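Local coordinates for protein 3-hydroxyacyl-thioester dehydratase X (Mycobacterium tuberculosis, PDB 4OOB) that catalyses the reversible hydration of trans-2-enoyl-CoA thioesters to (3R)-3-hydroxyacyl-CoA, working best on C8 to C12 chains, at residues 17-21 and 22-26; 177-180 and 181-185. All coordinates share one frame; numbering follows the deposited sequence.

Contact 1 (17-21 and 22-26)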
ATOM      1  N   LEU A  17      -1.506  20.739   2.823  1.00 45.05           N
ATOM      2  CA  LEU A  17      -1.195  19.754   3.824  1.00 41.55           C
ATOM      3  C   LEU A  17       0.320  19.810   3.995  1.00 40.59           C
ATOM      4  O   LEU A  17       1.069  19.586   3.017  1.00 34.40           O
ATOM      5  CB  LEU A  17      -1.674  18.373   3.353  1.00 41.48           C
ATOM      6  CG  LEU A  17      -1.742  17.276   4.401  1.00 39.93           C
ATOM      7  CD1 LEU A  17      -2.887  17.559   5.358  1.00 41.87           C
ATOM      8  CD2 LEU A  17      -1.898  15.929   3.744  1.00 38.37           C
ATOM      9  N   PRO A  18       0.777  20.195   5.210  1.00 39.55           N
ATOM     10  CA  PRO A  18       2.220  20.200   5.469  1.00 38.67           C
ATOM     11  C   PRO A  18       2.749  18.785   5.657  1.00 33.57           C
ATOM     12  O   PRO A  18       2.004  17.872   5.962  1.00 28.81           O
ATOM     13  CB  PRO A  18       2.361  21.005   6.780  1.00 40.06           C
ATOM     14  CG  PRO A  18       1.029  20.912   7.450  1.00 40.45           C
ATOM     15  CD  PRO A  18      -0.008  20.684   6.365  1.00 40.56           C
ATOM     16  N   ILE A  19       4.042  18.622   5.449  1.00 34.11           N
ATOM     17  CA  ILE A  19       4.683  17.343   5.672  1.00 32.91           C
ATOM     18  C   ILE A  19       5.573  17.488   6.893  1.00 32.37           C
ATOM     19  O   ILE A  19       6.427  18.362   6.940  1.00 35.07           O
ATOM     20  CB  ILE A  19       5.461  16.920   4.405  1.00 33.44           C
ATOM     21  CG1 ILE A  19       4.443  16.488   3.328  1.00 32.30           C
ATOM     22  CG2 ILE A  19       6.488  15.824   4.707  1.00 31.72           C
ATOM     23  CD1 ILE A  19       4.969  16.475   1.906  1.00 33.23           C
ATOM     24  N   ASP A  20       5.333  16.641   7.886  1.00 31.20           N
ATOM     25  CA  ASP A  20       6.219  16.497   9.004  1.00 30.89           C
ATOM     26  C   ASP A  20       7.440  15.609   8.705  1.00 31.03           C
ATOM     27  O   ASP A  20       7.311  14.377   8.631  1.00 29.68           O
ATOM     28  CB  ASP A  20       5.491  15.918  10.190  1.00 30.74           C
ATOM     29  CG  ASP A  20       6.385  15.813  11.382  1.00 33.01           C
ATOM     30  OD1 ASP A  20       7.491  16.400  11.326  1.00 34.31           O
ATOM     31  OD2 ASP A  20       6.014  15.134  12.356  1.00 34.21           O
ATOM     32  N   PRO A  21       8.646  16.216   8.637  1.00 28.92           N
ATOM     33  CA  PRO A  21       9.828  15.441   8.329  1.00 28.01           C
ATOM     34  C   PRO A  21      10.100  14.273   9.282  1.00 28.02           C
ATOM     35  O   PRO A  21      10.727  13.281   8.854  1.00 27.56           O
ATOM     36  CB  PRO A  21      10.961  16.455   8.406  1.00 29.03           C
ATOM     37  CG  PRO A  21      10.310  17.800   8.308  1.00 29.99           C
ATOM     38  CD  PRO A  21       8.953  17.628   8.900  1.00 29.65           C
ATOM     39  N   ALA A  22       9.665  14.393  10.544  1.00 27.92           N
ATOM     40  CA  ALA A  22       9.856  13.332  11.566  1.00 27.68           C
ATOM     41  C   ALA A  22       9.033  12.093  11.210  1.00 26.79           C
ATOM     42  O   ALA A  22       9.417  10.941  11.501  1.00 27.34           O
ATOM     43  CB  ALA A  22       9.448  13.824  12.952  1.00 27.01           C
ATOM     44  N   ASN A  23       7.863  12.346  10.644  1.00 25.86           N
ATOM     45  CA  ASN A  23       6.973  11.273  10.263  1.00 24.64           C
ATOM     46  C   ASN A  23       7.552  10.549   9.044  1.00 22.72           C
ATOM     47  O   ASN A  23       7.547   9.338   8.987  1.00 22.12           O
ATOM     48  CB  ASN A  23       5.606  11.841   9.950  1.00 26.59           C
ATOM     49  CG  ASN A  23       4.610  10.762   9.735  1.00 27.60           C
ATOM     50  OD1 ASN A  23       4.133  10.539   8.628  1.00 32.31           O
ATOM     51  ND2 ASN A  23       4.351  10.027  10.770  1.00 27.31           N
ATOM     52  N   VAL A  24       8.097  11.309   8.095  1.00 21.80           N
ATOM     53  CA  VAL A  24       8.803  10.722   6.969  1.00 22.62           C
ATOM     54  C   VAL A  24       9.965   9.840   7.485  1.00 21.93           C
ATOM     55  O   VAL A  24      10.087   8.688   7.077  1.00 20.97           O
ATOM     56  CB  VAL A  24       9.359  11.764   5.960  1.00 23.34           C
ATOM     57  CG1 VAL A  24       9.970  11.050   4.740  1.00 23.43           C
ATOM     58  CG2 VAL A  24       8.292  12.760   5.533  1.00 23.32           C
ATOM     59  N   ALA A  25      10.778  10.388   8.385  1.00 21.99           N
ATOM     60  CA  ALA A  25      11.944   9.663   8.935  1.00 22.78           C
ATOM     61  C   ALA A  25      11.493   8.392   9.596  1.00 21.46           C
ATOM     62  O   ALA A  25      12.094   7.361   9.430  1.00 21.80           O
ATOM     63  CB  ALA A  25      12.715  10.523   9.947  1.00 22.23           C
ATOM     64  N   ALA A  26      10.413   8.491  10.356  1.00 21.25           N
ATOM     65  CA  ALA A  26       9.939   7.351  11.126  1.00 20.62           C
ATOM     66  C   ALA A  26       9.437   6.286  10.183  1.00 19.46           C
ATOM     67  O   ALA A  26       9.640   5.116  10.457  1.00 19.77           O
ATOM     68  CB  ALA A  26       8.842   7.765  12.105  1.00 20.30           C
TER
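D20 sets its carboxylate against the methyl of A22 at the amino end of helix 21-31, where OD1 lies 3.6 Å from A22 CB and takes the backbone N-H of A22. That bond, A22 N to D20 OD1, is 3.1 Å long with an N-H...O angle of 155°, and the donor stands well above the carboxylate plane. The group reaches this place because CG is anti to the backbone N (chi1 -178°), folded back beside the carbonyl carbon and hence alongside the chain as it enters the helix. These features identify D20 as an N-cap. Its main-chain oxygen is gripped twice: V24 N approaches in the carbonyl plane at 3.2 Å from D20 O, whereas N23 N, 2.9 Å from D20 O, sits above that plane with a more bent N-H...O angle of 131°. P21 begins the helix, and its O receives A25 N. On the apolar side, toward helix 43-57, I19 CG2 meets V24 CG2 at 3.7 Å, the two branched chains crossing at a slant; V24 also packs on Y43 and I19 on L47, both of that helix. The amide of N23 turns away from the cap, and its OD1 is hydrogen-bonded to the hydroxyl of Y43. Chemically, an acidic side chain at the amino end of a helix probably gains from the helix dipole, which would stabilise its negative charge.

Contact 2 (177-180 and 181-185)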
ATOM      1  N   ASN A 177      -4.565  -6.705  16.306  1.00 17.38           N
ATOM      2  CA  ASN A 177      -5.297  -7.444  17.317  1.00 18.71           C
ATOM      3  C   ASN A 177      -5.888  -8.731  16.769  1.00 18.63           C
ATOM      4  O   ASN A 177      -6.738  -8.688  15.886  1.00 19.78           O
ATOM      5  CB  ASN A 177      -6.395  -6.570  17.908  1.00 19.90           C
ATOM      6  CG  ASN A 177      -7.055  -7.195  19.122  1.00 21.42           C
ATOM      7  OD1 ASN A 177      -7.082  -8.401  19.305  1.00 26.53           O
ATOM      8  ND2 ASN A 177      -7.595  -6.382  19.934  1.00 21.44           N
ATOM      9  N   PRO A 178      -5.467  -9.887  17.319  1.00 18.97           N
ATOM     10  CA  PRO A 178      -5.874 -11.153  16.716  1.00 18.97           C
ATOM     11  C   PRO A 178      -7.357 -11.391  16.693  1.00 18.50           C
ATOM     12  O   PRO A 178      -7.809 -12.041  15.803  1.00 18.18           O
ATOM     13  CB  PRO A 178      -5.192 -12.212  17.579  1.00 20.04           C
ATOM     14  CG  PRO A 178      -4.089 -11.496  18.323  1.00 20.18           C
ATOM     15  CD  PRO A 178      -4.461 -10.053  18.391  1.00 19.19           C
ATOM     16  N   ILE A 179      -8.086 -10.854  17.663  1.00 18.69           N
ATOM     17  CA  ILE A 179      -9.522 -11.002  17.733  1.00 19.55           C
ATOM     18  C   ILE A 179     -10.119 -10.325  16.486  1.00 18.68           C
ATOM     19  O   ILE A 179     -10.797 -10.977  15.707  1.00 17.34           O
ATOM     20  CB  ILE A 179     -10.090 -10.453  19.077  1.00 21.04           C
ATOM     21  CG1 ILE A 179      -9.597 -11.306  20.269  1.00 22.98           C
ATOM     22  CG2 ILE A 179     -11.598 -10.454  19.060  1.00 21.17           C
ATOM     23  CD1 ILE A 179      -9.789 -10.671  21.648  1.00 24.48           C
ATOM     24  N   ALA A 180      -9.818  -9.045  16.270  1.00 17.91           N
ATOM     25  CA  ALA A 180     -10.242  -8.350  15.030  1.00 17.62           C
ATOM     26  C   ALA A 180      -9.916  -9.137  13.734  1.00 17.39           C
ATOM     27  O   ALA A 180     -10.760  -9.240  12.841  1.00 16.60           O
ATOM     28  CB  ALA A 180      -9.608  -6.971  14.960  1.00 17.70           C
ATOM     29  N   ALA A 181      -8.697  -9.684  13.643  1.00 17.20           N
ATOM     30  CA  ALA A 181      -8.296 -10.443  12.478  1.00 17.73           C
ATOM     31  C   ALA A 181      -9.242 -11.647  12.295  1.00 18.50           C
ATOM     32  O   ALA A 181      -9.781 -11.899  11.203  1.00 17.62           O
ATOM     33  CB  ALA A 181      -6.854 -10.898  12.617  1.00 17.74           C
ATOM     34  N   LYS A 182      -9.478 -12.344  13.394  1.00 19.72           N
ATOM     35  CA  LYS A 182     -10.273 -13.552  13.376  1.00 21.83           C
ATOM     36  C   LYS A 182     -11.725 -13.258  12.978  1.00 21.12           C
ATOM     37  O   LYS A 182     -12.300 -13.996  12.223  1.00 22.28           O
ATOM     38  CB  LYS A 182     -10.233 -14.226  14.737  1.00 24.05           C
ATOM     39  CG  LYS A 182     -10.630 -15.675  14.681  1.00 27.90           C
ATOM     40  CD  LYS A 182      -9.404 -16.574  14.606  1.00 31.97           C
ATOM     41  CE  LYS A 182      -9.617 -17.754  13.658  1.00 34.29           C
ATOM     42  NZ  LYS A 182     -10.798 -18.542  14.096  1.00 35.05           N
ATOM     43  N   LEU A 183     -12.292 -12.161  13.459  1.00 20.18           N
ATOM     44  CA  LEU A 183     -13.645 -11.737  13.093  1.00 19.85           C
ATOM     45  C   LEU A 183     -13.810 -11.514  11.599  1.00 18.31           C
ATOM     46  O   LEU A 183     -14.916 -11.534  11.101  1.00 17.07           O
ATOM     47  CB  LEU A 183     -13.973 -10.416  13.793  1.00 21.55           C
ATOM     48  CG  LEU A 183     -14.707 -10.469  15.113  1.00 23.95           C
ATOM     49  CD1 LEU A 183     -14.179 -11.581  15.981  1.00 25.17           C
ATOM     50  CD2 LEU A 183     -14.671  -9.132  15.829  1.00 24.22           C
ATOM     51  N   PHE A 184     -12.704 -11.244  10.900  1.00 18.28           N
ATOM     52  CA  PHE A 184     -12.745 -10.984   9.486  1.00 17.66           C
ATOM     53  C   PHE A 184     -12.063 -12.048   8.631  1.00 17.22           C
ATOM     54  O   PHE A 184     -11.696 -11.792   7.488  1.00 16.79           O
ATOM     55  CB  PHE A 184     -12.280  -9.542   9.187  1.00 18.21           C
ATOM     56  CG  PHE A 184     -13.342  -8.514   9.546  1.00 18.94           C
ATOM     57  CD1 PHE A 184     -14.421  -8.283   8.682  1.00 19.49           C
ATOM     58  CD2 PHE A 184     -13.341  -7.890  10.791  1.00 18.94           C
ATOM     59  CE1 PHE A 184     -15.413  -7.394   9.013  1.00 19.34           C
ATOM     60  CE2 PHE A 184     -14.346  -6.992  11.133  1.00 20.17           C
ATOM     61  CZ  PHE A 184     -15.379  -6.729  10.242  1.00 20.20           C
ATOM     62  N   GLY A 185     -11.949 -13.249   9.188  1.00 17.68           N
ATOM     63  CA  GLY A 185     -11.575 -14.436   8.413  1.00 17.85           C
ATOM     64  C   GLY A 185     -10.099 -14.770   8.421  1.00 17.88           C
ATOM     65  O   GLY A 185      -9.685 -15.598   7.665  1.00 18.71           O
TER
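With chi1 at -66°, I179 sets CG2 anti to its own backbone N, and L183, whose chi1 lies off the staggered values, brings CD1 alongside it. The two side chains run next to each other in the same direction one helical turn apart, but CD1 of L183 is 4.2 Å from CG2 of I179 and lies nearer to I179 O, at 3.4 Å. The link is therefore light, and the backbone does most of the work. L183 N meets I179 O almost head-on, with a C=O...N angle of 169°, and K182 N binds P178 O at 2.9 Å. A181 N closes the first turn on N177 O, in the carbonyl plane. At the start of the helix N177 acts as N-cap: its OD1 accepts I179 N at 3.1 Å, the donor standing above the amide plane. At the other end the pattern frays. F184 N reaches A180 O only weakly, at 3.4 Å with an N-H...O angle of 128°, and also bonds to A181 O at 3.0 Å. The F184 ring offers its edge to the same A180 O, 3.6 Å from CD2, and packs on M66. G185, at a positive phi, donates its N to K182 O, and F186 N returns to A181 O. This is a Schellman motif, and with the asparagine N-cap it bounds a short helix, 178-183, within the MaoC-like domain.

Overall arrangement
From the N terminus, strand 12-18 forms one outer edge of the antiparallel sheet within this chain, beside strand 86-99, and contact 1 (17-21 with 22-26) turns the chain from it into helix 21-31. Contact 2 (177-180 with 181-185) comes much later, after helix 158-167, and spans the short helix 178-183 in the MaoC-like hotdog region. In each contact the two segments follow one another directly, so only a helical turn or cap is closed, not a long loop; they stand in series, neither nested nor crossed. The centres of contact 1 and contact 2 are 31 Å apart, and they do not touch. Contact 1 ties the edge strand to helix 43-57, whereas contact 2 rests on loop residues, including P173 and V189.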